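Long-range contacts in apical membrane antigen 1-like protein, soluble form (PDB 3ZLE), which probably takes part in host cell invasion by Toxoplasma sporozoites, as the ectodomain of a surface antigen of the moving junction: residues A217-G229 and Y336-P348; P361-V373 and F377-T386. One frame throughout, in Å; residues are numbered along the deposited sequence.

Contact 1. Residues A217-G229 and Y336-P348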
loop_
_atom_site.group_PDB
_atom_site.type_symbol
_atom_site.label_atom_id
_atom_site.label_comp_id
_atom_site.label_asym_id
_atom_site.label_seq_id
_atom_site.Cartn_x
_atom_site.Cartn_y
_atom_site.Cartn_z
ATOM N N ALA A 217 2.735 -13.629 0.296
ATOM C CA ALA A 217 1.922 -13.373 1.450
ATOM C C ALA A 217 1.065 -12.157 1.337
ATOM O O ALA A 217 0.122 -12.001 1.998
ATOM C CB ALA A 217 2.802 -13.228 2.643
ATOM N N CYS A 218 1.472 -11.289 0.468
ATOM C CA CYS A 218 0.893 -9.922 0.415
ATOM C C CYS A 218 -0.026 -9.705 -0.786
ATOM O O CYS A 218 0.084 -10.400 -1.823
ATOM C CB CYS A 218 1.995 -8.870 0.376
ATOM S SG CYS A 218 2.873 -8.588 1.945
ATOM N N PRO A 219 -0.940 -8.750 -0.665
ATOM C CA PRO A 219 -1.902 -8.517 -1.747
ATOM C C PRO A 219 -1.333 -7.578 -2.813
ATOM O O PRO A 219 -1.738 -6.441 -2.913
ATOM C CB PRO A 219 -3.072 -7.863 -1.022
ATOM C CG PRO A 219 -2.431 -7.117 0.099
ATOM C CD PRO A 219 -1.164 -7.850 0.483
ATOM N N ASN A 220 -0.385 -8.068 -3.571
ATOM C CA ASN A 220 0.391 -7.250 -4.491
ATOM C C ASN A 220 -0.310 -6.824 -5.727
ATOM O O ASN A 220 0.060 -5.806 -6.293
ATOM C CB ASN A 220 1.663 -7.959 -4.874
ATOM C CG ASN A 220 2.322 -8.575 -3.709
ATOM O OD1 ASN A 220 2.597 -7.886 -2.716
ATOM N ND2 ASN A 220 2.550 -9.876 -3.771
ATOM N N ASP A 221 -1.356 -7.554 -6.134
ATOM C CA ASP A 221 -2.036 -7.306 -7.405
ATOM C C ASP A 221 -3.553 -7.238 -7.312
ATOM O O ASP A 221 -4.164 -7.772 -6.380
ATOM C CB ASP A 221 -1.610 -8.369 -8.441
ATOM C CG ASP A 221 -0.108 -8.495 -8.555
ATOM O OD1 ASP A 221 0.521 -7.552 -9.075
ATOM O OD2 ASP A 221 0.450 -9.542 -8.140
ATOM N N ALA A 222 -4.156 -6.518 -8.256
ATOM C CA ALA A 222 -5.611 -6.494 -8.452
ATOM C C ALA A 222 -6.038 -7.863 -8.903
ATOM O O ALA A 222 -5.236 -8.623 -9.395
ATOM C CB ALA A 222 -5.972 -5.450 -9.508
ATOM N N VAL A 223 -7.282 -8.244 -8.619
ATOM C CA VAL A 223 -7.701 -9.541 -9.027
ATOM C C VAL A 223 -8.731 -9.337 -10.150
ATOM O O VAL A 223 -9.715 -8.637 -9.962
ATOM C CB VAL A 223 -8.294 -10.339 -7.847
ATOM C CG1 VAL A 223 -8.713 -11.714 -8.323
ATOM C CG2 VAL A 223 -7.272 -10.453 -6.723
ATOM N N LYS A 224 -8.456 -9.883 -11.330
ATOM C CA LYS A 224 -9.352 -9.665 -12.472
ATOM C C LYS A 224 -10.497 -10.653 -12.522
ATOM O O LYS A 224 -10.386 -11.811 -12.047
ATOM C CB LYS A 224 -8.588 -9.537 -13.826
ATOM C CG LYS A 224 -8.211 -10.822 -14.529
ATOM C CD LYS A 224 -7.255 -10.581 -15.735
ATOM C CE LYS A 224 -6.208 -11.704 -15.833
ATOM N NZ LYS A 224 -5.303 -11.693 -17.045
ATOM N N ASP A 225 -11.634 -10.143 -12.932
ATOM C CA ASP A 225 -12.873 -10.919 -13.031
ATOM C C ASP A 225 -13.289 -11.557 -11.760
ATOM O O ASP A 225 -13.728 -12.702 -11.764
ATOM C CB ASP A 225 -12.788 -11.949 -14.153
ATOM C CG ASP A 225 -12.398 -11.328 -15.482
ATOM O OD1 ASP A 225 -12.614 -10.089 -15.659
ATOM O OD2 ASP A 225 -11.719 -12.019 -16.263
ATOM N N ALA A 226 -13.235 -10.799 -10.664
ATOM C CA ALA A 226 -13.669 -11.324 -9.363
ATOM C C ALA A 226 -13.929 -10.183 -8.442
ATOM O O ALA A 226 -13.416 -9.088 -8.661
ATOM C CB ALA A 226 -12.602 -12.239 -8.770
ATOM N N LEU A 227 -14.839 -10.393 -7.481
ATOM C CA LEU A 227 -15.067 -9.413 -6.469
ATOM C C LEU A 227 -14.783 -10.008 -5.091
ATOM O O LEU A 227 -15.056 -11.208 -4.846
ATOM C CB LEU A 227 -16.524 -8.958 -6.524
ATOM C CG LEU A 227 -16.955 -8.170 -7.749
ATOM C CD1 LEU A 227 -18.436 -7.875 -7.613
ATOM C CD2 LEU A 227 -16.173 -6.855 -7.874
ATOM N N PHE A 228 -14.283 -9.174 -4.177
ATOM C CA PHE A 228 -14.220 -9.547 -2.786
ATOM C C PHE A 228 -15.637 -9.792 -2.282
ATOM O O PHE A 228 -16.547 -9.006 -2.571
ATOM C CB PHE A 228 -13.543 -8.458 -1.943
ATOM C CG PHE A 228 -12.082 -8.223 -2.296
ATOM C CD1 PHE A 228 -11.147 -9.201 -2.080
ATOM C CD2 PHE A 228 -11.662 -6.992 -2.735
ATOM C CE1 PHE A 228 -9.830 -8.976 -2.353
ATOM C CE2 PHE A 228 -10.328 -6.747 -3.027
ATOM C CZ PHE A 228 -9.407 -7.733 -2.801
ATOM N N GLY A 229 -15.837 -10.915 -1.581
ATOM C CA GLY A 229 -17.101 -11.151 -0.853
ATOM C C GLY A 229 -16.977 -11.717 0.560
ATOM O O GLY A 229 -15.907 -11.687 1.166
ATOM N N TYR A 336 -9.548 -4.552 -5.927
ATOM C CA TYR A 336 -8.356 -3.756 -5.680
ATOM C C TYR A 336 -8.074 -3.659 -4.154
ATOM O O TYR A 336 -9.017 -3.678 -3.325
ATOM C CB TYR A 336 -8.621 -2.335 -6.213
ATOM C CG TYR A 336 -8.585 -2.225 -7.715
ATOM C CD1 TYR A 336 -7.388 -2.419 -8.408
ATOM C CD2 TYR A 336 -9.735 -1.906 -8.449
ATOM C CE1 TYR A 336 -7.295 -2.232 -9.741
ATOM C CE2 TYR A 336 -9.668 -1.726 -9.840
ATOM C CZ TYR A 336 -8.433 -1.884 -10.471
ATOM O OH TYR A 336 -8.318 -1.777 -11.832
ATOM N N THR A 337 -6.844 -3.361 -3.781
ATOM C CA THR A 337 -6.631 -2.865 -2.389
ATOM C C THR A 337 -5.835 -1.605 -2.333
ATOM O O THR A 337 -5.085 -1.260 -3.265
ATOM C CB THR A 337 -5.965 -3.885 -1.482
ATOM O OG1 THR A 337 -4.586 -3.967 -1.804
ATOM C CG2 THR A 337 -6.611 -5.256 -1.594
ATOM N N ALA A 338 -5.865 -0.967 -1.185
ATOM C CA ALA A 338 -4.922 0.116 -0.947
ATOM C C ALA A 338 -3.455 -0.302 -0.987
ATOM O O ALA A 338 -2.581 0.519 -1.344
ATOM C CB ALA A 338 -5.243 0.852 0.318
ATOM N N LEU A 339 -3.182 -1.574 -0.779
ATOM C CA LEU A 339 -1.741 -2.035 -0.884
ATOM C C LEU A 339 -1.239 -2.323 -2.282
ATOM O O LEU A 339 -0.064 -2.026 -2.617
ATOM C CB LEU A 339 -1.499 -3.239 -0.015
ATOM C CG LEU A 339 -1.448 -2.828 1.458
ATOM C CD1 LEU A 339 -1.707 -4.014 2.355
ATOM C CD2 LEU A 339 -0.093 -2.206 1.740
ATOM N N GLY A 340 -2.092 -2.993 -3.065
ATOM C CA GLY A 340 -1.671 -3.604 -4.309
ATOM C C GLY A 340 -1.415 -2.637 -5.436
ATOM O O GLY A 340 -1.606 -1.425 -5.287
ATOM N N SER A 341 -0.868 -3.182 -6.526
ATOM C CA SER A 341 -0.785 -2.508 -7.826
ATOM C C SER A 341 -2.109 -2.531 -8.566
ATOM O O SER A 341 -3.019 -3.189 -8.164
ATOM C CB SER A 341 0.254 -3.204 -8.718
ATOM O OG SER A 341 0.759 -2.279 -9.680
ATOM N N SER A 342 -2.155 -1.923 -9.736
ATOM C CA SER A 342 -3.312 -2.080 -10.592
ATOM C C SER A 342 -3.066 -3.204 -11.592
ATOM O O SER A 342 -3.974 -3.572 -12.305
ATOM C CB SER A 342 -3.633 -0.774 -11.353
ATOM O OG SER A 342 -2.525 -0.397 -12.157
ATOM N N THR A 343 -1.847 -3.760 -11.626
ATOM C CA THR A 343 -1.600 -4.900 -12.494
ATOM C C THR A 343 -2.515 -6.014 -12.013
ATOM O O THR A 343 -2.795 -6.092 -10.831
ATOM C CB THR A 343 -0.135 -5.357 -12.463
ATOM O OG1 THR A 343 0.288 -5.577 -11.104
ATOM C CG2 THR A 343 0.746 -4.325 -13.123
ATOM N N GLU A 344 -3.063 -6.811 -12.931
ATOM C CA GLU A 344 -4.117 -7.785 -12.587
ATOM C C GLU A 344 -3.710 -9.265 -12.691
ATOM O O GLU A 344 -3.026 -9.648 -13.655
ATOM C CB GLU A 344 -5.351 -7.541 -13.469
ATOM C CG GLU A 344 -5.936 -6.120 -13.347
ATOM C CD GLU A 344 -7.037 -5.866 -14.359
ATOM O OE1 GLU A 344 -7.345 -6.781 -15.163
ATOM O OE2 GLU A 344 -7.514 -4.742 -14.415
ATOM N N VAL A 345 -4.076 -10.087 -11.687
ATOM C CA VAL A 345 -3.794 -11.490 -11.753
ATOM C C VAL A 345 -5.124 -12.242 -11.768
ATOM O O VAL A 345 -6.143 -11.736 -11.298
ATOM C CB VAL A 345 -2.979 -11.980 -10.533
ATOM C CG1 VAL A 345 -1.584 -11.436 -10.489
ATOM C CG2 VAL A 345 -3.764 -11.894 -9.249
ATOM N N ASN A 346 -5.083 -13.474 -12.215
ATOM C CA ASN A 346 -6.241 -14.322 -12.086
ATOM C C ASN A 346 -6.438 -14.944 -10.714
ATOM O O ASN A 346 -5.483 -15.110 -9.935
ATOM C CB ASN A 346 -6.209 -15.388 -13.155
ATOM C CG ASN A 346 -6.660 -14.850 -14.499
ATOM O OD1 ASN A 346 -7.635 -14.094 -14.577
ATOM N ND2 ASN A 346 -5.876 -15.109 -15.528
ATOM N N LEU A 347 -7.670 -15.372 -10.477
ATOM C CA LEU A 347 -7.986 -16.265 -9.392
ATOM C C LEU A 347 -7.201 -17.518 -9.639
ATOM O O LEU A 347 -6.918 -17.849 -10.788
ATOM C CB LEU A 347 -9.487 -16.598 -9.397
ATOM C CG LEU A 347 -10.450 -15.462 -9.032
ATOM C CD1 LEU A 347 -11.905 -15.929 -9.098
ATOM C CD2 LEU A 347 -10.109 -14.919 -7.628
ATOM N N PRO A 348 -6.850 -18.237 -8.562
ATOM C CA PRO A 348 -6.174 -19.497 -8.757
ATOM C C PRO A 348 -7.080 -20.416 -9.539
ATOM O O PRO A 348 -8.289 -20.384 -9.369
ATOM C CB PRO A 348 -5.951 -20.051 -7.321
ATOM C CG PRO A 348 -6.466 -18.992 -6.385
ATOM C CD PRO A 348 -6.799 -17.750 -7.177
HETATM O O HOH W 1 -4.303 -5.503 -3.946
HETATM O O HOH W 2 -3.702 -9.240 -16.426
HETATM O O HOH W 3 -9.728 -14.525 -12.663
#
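A222 and V223 run beside E344 and V345 as a two-stranded parallel ladder. A222 N donates to T343 O, A222 O accepts from V345 N at 3.0 Å, and K224 N closes the series on V345 O. Before the ladder, S341 N reaches N220 O at 2.8 Å; that bond is almost straight at the hydrogen, although the donor stands above the carbonyl plane. The one direct side-chain hydrogen bond across the contact runs from T343 OG1 to D221 OD1 (2.8 Å), meeting the carboxylate on its anti side, and V345 CG1 lies against D221 OD2.

The two short strands, more than a hundred residues apart in sequence, make a small seam in the AMA1 ectodomain between its antiparallel sheets; the chain turns a corner at K224 and D225 into strand 226-232. C218 is disulfide-bonded to C50, and E344 OE2 forms a salt bridge with K253.

Side-chain packing lies along the seam. The A222 methyl meets Y336 CE1 at 3.5 Å. L347 puts CD2 against V223 CG1 (3.6 Å), the branch that lies anti to the V223 backbone N (chi1 -179°), while CD1 rests on A226 CB; F18 of helix 13-20 touches both V223 and L347. P219 CG packs on L339 CD1. F228 turns its ring edge to a polar atom, Y336 O, with CE2 3.4 Å away. K224 sets CB against E344 OE1 (3.3 Å) and CE against N346 OD1 (3.1 Å).

Three waters bridge the segments. One joins P219 O to T337 OG1, which accepts from G340 N in an ST motif. Another connects K224 NZ with E344 O, and a third ties K224 O to N346 OD1 and L347 N.

Contact 2. Residues P361-V373 and F377-T386; sequences PCNNCVQVVTECV and FDQTSKACCT
C362 and C365 are tied to C384 and C385 by two disulfides, which lock the end of an antiparallel hairpin remote from its turn. As modelled, the C362-C384 bridge has an unusual near-trans S-S torsion (chi3 -171°), whereas C365-C385 keeps the usual near-right angle at -84°. Next to them C384 N donates to C365 O at 2.8 Å, and a type I' turn from N363 to V366 leads the chain into its strand.

The backbone ladder is the tight part. Q367 with K382, V369 with T380 and E371 with D378 are hydrogen-bonded pairs, each giving and taking one bond, as in T380 N to V369 O at 2.9 Å; the T370 CA to D378 O contact is close at 3.2 Å. Q367 and V369 are buried: Q367 lies side by side with K382, and V369 CG2 touches K382 CD at 3.8 Å. On the opposite face V368 CG1 lies on Q379 CG (3.6 Å), which gets there by lying anti to its own N (chi1 -174°).

The disulfide end is the loose side, where V366, S381 and A383 lie on the surface and V366 CG1 meets S381 CB at 3.5 Å. Farther along the hairpin a water joins T380 OG1, V369 O and E371 OE2.

Strand 358-359 pairs with the other edge of 366-373, making 366-373 the middle strand, through V368 with G360 and T370 with I358. F377 stacks on W9 and meets F15 edge-to-face, and C372 is disulfide-bonded to C350. Q379 NE2 bonds to C236 O of strand 235-238, and its side chain rests on A328 and P329 of strand 326-330.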
loop_
_atom_site.group_PDB
_atom_site.type_symbol
_atom_site.label_atom_id
_atom_site.label_comp_id
_atom_site.label_asym_id
_atom_site.label_seq_id
_atom_site.Cartn_x
_atom_site.Cartn_y
_atom_site.Cartn_z
ATOM N N PRO A 361 -29.142 -22.021 -0.912
ATOM C CA PRO A 361 -30.554 -22.380 -0.713
ATOM C C PRO A 361 -31.451 -21.754 -1.800
ATOM O O PRO A 361 -31.086 -20.709 -2.365
ATOM C CB PRO A 361 -30.859 -21.763 0.658
ATOM C CG PRO A 361 -29.921 -20.592 0.775
ATOM C CD PRO A 361 -28.802 -20.756 -0.237
ATOM N N CYS A 362 -32.588 -22.384 -2.114
ATOM C CA CYS A 362 -33.550 -21.797 -3.070
ATOM C C CYS A 362 -34.296 -20.651 -2.474
ATOM O O CYS A 362 -35.129 -20.847 -1.601
ATOM C CB CYS A 362 -34.594 -22.808 -3.539
ATOM S SG CYS A 362 -34.074 -23.922 -4.853
ATOM N N ASN A 363 -34.115 -19.474 -3.051
ATOM C CA ASN A 363 -34.895 -18.303 -2.679
ATOM C C ASN A 363 -35.630 -17.777 -3.895
ATOM O O ASN A 363 -35.008 -17.337 -4.861
ATOM C CB ASN A 363 -33.994 -17.208 -2.114
ATOM C CG ASN A 363 -33.430 -17.563 -0.757
ATOM O OD1 ASN A 363 -34.039 -18.317 0.003
ATOM N ND2 ASN A 363 -32.262 -17.013 -0.439
ATOM N N ASN A 364 -36.955 -17.874 -3.873
ATOM C CA ASN A 364 -37.765 -17.368 -4.968
ATOM C C ASN A 364 -37.406 -18.033 -6.281
ATOM O O ASN A 364 -37.336 -17.375 -7.319
ATOM C CB ASN A 364 -37.608 -15.852 -5.082
ATOM C CG ASN A 364 -38.256 -15.108 -3.920
ATOM O OD1 ASN A 364 -37.847 -15.252 -2.764
ATOM N ND2 ASN A 364 -39.289 -14.325 -4.224
ATOM N N CYS A 365 -37.070 -19.311 -6.201
ATOM C CA CYS A 365 -36.834 -20.155 -7.369
ATOM C C CYS A 365 -35.455 -19.937 -8.055
ATOM O O CYS A 365 -35.121 -20.614 -9.046
ATOM C CB CYS A 365 -38.015 -20.069 -8.359
ATOM S SG CYS A 365 -39.585 -20.809 -7.755
ATOM N N VAL A 366 -34.598 -19.159 -7.407
ATOM C CA VAL A 366 -33.183 -19.040 -7.832
ATOM C C VAL A 366 -32.233 -19.440 -6.697
ATOM O O VAL A 366 -32.348 -18.955 -5.578
ATOM C CB VAL A 366 -32.851 -17.599 -8.298
ATOM C CG1 VAL A 366 -31.379 -17.482 -8.680
ATOM C CG2 VAL A 366 -33.706 -17.225 -9.499
ATOM N N GLN A 367 -31.321 -20.351 -6.981
ATOM C CA GLN A 367 -30.217 -20.632 -6.058
ATOM C C GLN A 367 -28.868 -20.260 -6.695
ATOM O O GLN A 367 -28.734 -20.295 -7.920
ATOM C CB GLN A 367 -30.217 -22.109 -5.693
ATOM C CG GLN A 367 -30.030 -23.043 -6.874
ATOM C CD GLN A 367 -30.182 -24.485 -6.459
ATOM O OE1 GLN A 367 -30.223 -24.782 -5.270
ATOM N NE2 GLN A 367 -30.235 -25.392 -7.426
ATOM N N VAL A 368 -27.868 -19.937 -5.868
ATOM C CA VAL A 368 -26.521 -19.628 -6.365
ATOM C C VAL A 368 -25.638 -20.869 -6.290
ATOM O O VAL A 368 -25.771 -21.668 -5.370
ATOM C CB VAL A 368 -25.926 -18.429 -5.614
ATOM C CG1 VAL A 368 -24.539 -18.057 -6.175
ATOM C CG2 VAL A 368 -26.875 -17.233 -5.746
ATOM N N VAL A 369 -24.955 -21.179 -7.387
ATOM C CA VAL A 369 -24.224 -22.433 -7.500
ATOM C C VAL A 369 -22.775 -22.035 -7.811
ATOM O O VAL A 369 -22.549 -21.095 -8.586
ATOM C CB VAL A 369 -24.850 -23.324 -8.628
ATOM C CG1 VAL A 369 -24.029 -24.557 -8.918
ATOM C CG2 VAL A 369 -26.244 -23.783 -8.231
ATOM N N THR A 370 -21.826 -22.588 -7.048
ATOM C CA THR A 370 -20.384 -22.368 -7.257
ATOM C C THR A 370 -19.773 -23.654 -7.802
ATOM O O THR A 370 -19.946 -24.713 -7.219
ATOM C CB THR A 370 -19.658 -22.013 -5.927
ATOM O OG1 THR A 370 -20.374 -20.982 -5.239
ATOM C CG2 THR A 370 -18.222 -21.517 -6.178
ATOM N N GLU A 371 -19.145 -23.582 -8.971
ATOM C CA GLU A 371 -18.558 -24.776 -9.550
ATOM C C GLU A 371 -17.215 -24.521 -10.207
ATOM O O GLU A 371 -16.740 -23.375 -10.285
ATOM C CB GLU A 371 -19.458 -25.473 -10.586
ATOM C CG GLU A 371 -20.959 -25.280 -10.491
ATOM C CD GLU A 371 -21.641 -25.651 -11.805
ATOM O OE1 GLU A 371 -21.688 -26.852 -12.127
ATOM O OE2 GLU A 371 -22.025 -24.737 -12.563
ATOM N N CYS A 372 -16.684 -25.600 -10.795
ATOM C CA CYS A 372 -15.480 -25.553 -11.594
ATOM C C CYS A 372 -15.758 -26.015 -13.009
ATOM O O CYS A 372 -15.835 -27.206 -13.276
ATOM C CB CYS A 372 -14.417 -26.471 -11.029
ATOM S SG CYS A 372 -12.743 -25.944 -11.493
ATOM N N VAL A 373 -15.589 -25.094 -13.927
ATOM C CA VAL A 373 -15.944 -25.312 -15.294
ATOM C C VAL A 373 -14.682 -24.936 -16.066
ATOM O O VAL A 373 -14.198 -23.823 -15.926
ATOM C CB VAL A 373 -17.067 -24.319 -15.655
ATOM C CG1 VAL A 373 -17.334 -24.299 -17.131
ATOM C CG2 VAL A 373 -18.321 -24.569 -14.815
ATOM N N PHE A 377 -13.094 -20.981 -11.489
ATOM C CA PHE A 377 -14.175 -20.737 -10.579
ATOM C C PHE A 377 -15.351 -20.158 -11.343
ATOM O O PHE A 377 -15.175 -19.285 -12.206
ATOM C CB PHE A 377 -13.746 -19.776 -9.465
ATOM C CG PHE A 377 -13.228 -20.469 -8.250
ATOM C CD1 PHE A 377 -14.105 -21.002 -7.317
ATOM C CD2 PHE A 377 -11.857 -20.694 -8.091
ATOM C CE1 PHE A 377 -13.628 -21.644 -6.190
ATOM C CE2 PHE A 377 -11.368 -21.379 -6.977
ATOM C CZ PHE A 377 -12.256 -21.833 -6.013
ATOM N N ASP A 378 -16.549 -20.646 -11.019
ATOM C CA ASP A 378 -17.753 -20.110 -11.602
ATOM C C ASP A 378 -18.855 -19.986 -10.551
ATOM O O ASP A 378 -19.040 -20.869 -9.714
ATOM C CB ASP A 378 -18.203 -20.977 -12.771
ATOM C CG ASP A 378 -19.013 -20.192 -13.816
ATOM O OD1 ASP A 378 -18.723 -18.990 -14.026
ATOM O OD2 ASP A 378 -19.970 -20.775 -14.395
ATOM N N GLN A 379 -19.479 -18.817 -10.524
ATOM C CA GLN A 379 -20.616 -18.550 -9.669
ATOM C C GLN A 379 -21.777 -18.158 -10.572
ATOM O O GLN A 379 -21.690 -17.173 -11.282
ATOM C CB GLN A 379 -20.307 -17.392 -8.739
ATOM C CG GLN A 379 -21.392 -17.130 -7.698
ATOM C CD GLN A 379 -20.835 -16.499 -6.460
ATOM O OE1 GLN A 379 -19.726 -16.812 -6.062
ATOM N NE2 GLN A 379 -21.548 -15.528 -5.906
ATOM N N THR A 380 -22.872 -18.903 -10.525
ATOM C CA THR A 380 -24.038 -18.539 -11.340
ATOM C C THR A 380 -25.327 -18.712 -10.568
ATOM O O THR A 380 -25.420 -19.561 -9.695
ATOM C CB THR A 380 -24.150 -19.412 -12.587
ATOM O OG1 THR A 380 -24.189 -20.778 -12.182
ATOM C CG2 THR A 380 -22.969 -19.186 -13.524
ATOM N N SER A 381 -26.351 -17.972 -10.967
ATOM C CA SER A 381 -27.722 -18.298 -10.568
ATOM C C SER A 381 -28.299 -19.460 -11.366
ATOM O O SER A 381 -28.079 -19.564 -12.555
ATOM C CB SER A 381 -28.602 -17.102 -10.738
ATOM O OG SER A 381 -28.205 -16.102 -9.859
ATOM N N LYS A 382 -29.129 -20.258 -10.707
ATOM C CA LYS A 382 -29.705 -21.452 -11.294
ATOM C C LYS A 382 -31.165 -21.519 -10.915
ATOM O O LYS A 382 -31.541 -21.255 -9.761
ATOM C CB LYS A 382 -28.990 -22.697 -10.765
ATOM C CG LYS A 382 -29.559 -24.009 -11.283
ATOM C CD LYS A 382 -28.841 -25.192 -10.659
ATOM C CE LYS A 382 -29.539 -26.500 -10.971
ATOM N NZ LYS A 382 -28.592 -27.645 -10.835
ATOM N N ALA A 383 -31.992 -21.903 -11.875
ATOM C CA ALA A 383 -33.423 -22.072 -11.630
ATOM C C ALA A 383 -33.641 -23.315 -10.808
ATOM O O ALA A 383 -33.040 -24.367 -11.060
ATOM C CB ALA A 383 -34.171 -22.180 -12.937
ATOM N N CYS A 384 -34.481 -23.210 -9.797
ATOM C CA CYS A 384 -34.634 -24.354 -8.945
ATOM C C CYS A 384 -36.070 -24.693 -8.543
ATOM O O CYS A 384 -36.295 -25.323 -7.519
ATOM C CB CYS A 384 -33.677 -24.249 -7.754
ATOM S SG CYS A 384 -33.938 -22.857 -6.628
ATOM N N CYS A 385 -37.025 -24.344 -9.404
ATOM C CA CYS A 385 -38.417 -24.804 -9.264
ATOM C C CYS A 385 -38.837 -25.619 -10.498
ATOM O O CYS A 385 -39.648 -25.164 -11.303
ATOM C CB CYS A 385 -39.353 -23.604 -9.065
ATOM S SG CYS A 385 -39.154 -22.795 -7.463
ATOM N N THR A 386 -38.270 -26.817 -10.637
ATOM C CA THR A 386 -38.391 -27.616 -11.870
ATOM C C THR A 386 -37.685 -26.935 -13.040
ATOM O O THR A 386 -36.603 -26.366 -12.874
ATOM C CB THR A 386 -39.869 -27.923 -12.241
ATOM O OG1 THR A 386 -40.273 -29.150 -11.623
ATOM C CG2 THR A 386 -40.039 -28.061 -13.763
HETATM O O HOH W 4 -21.960 -21.996 -11.700
HETATM O O HOH W 5 -18.962 -18.730 -4.491
#

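In the fold
From the N terminus, the chain passes helix 13-20 and the five-stranded sheet before reaching A217-G229. Contact 1 closes a long loop of 106 residues, which holds strands of the three- and four-stranded sheets, when Y336-P348 comes back alongside. The chain then passes C350 and strand 358-359 and enters P361-V373, where contact 2 closes a tight hairpin with only three residues between its segments. The two are in series, neither nesting nor crossing, with centres about 26 Å apart. They meet at one place: P348 O and L347 CD1 pack against F377, so the C-terminal hairpin abuts the end of the seam.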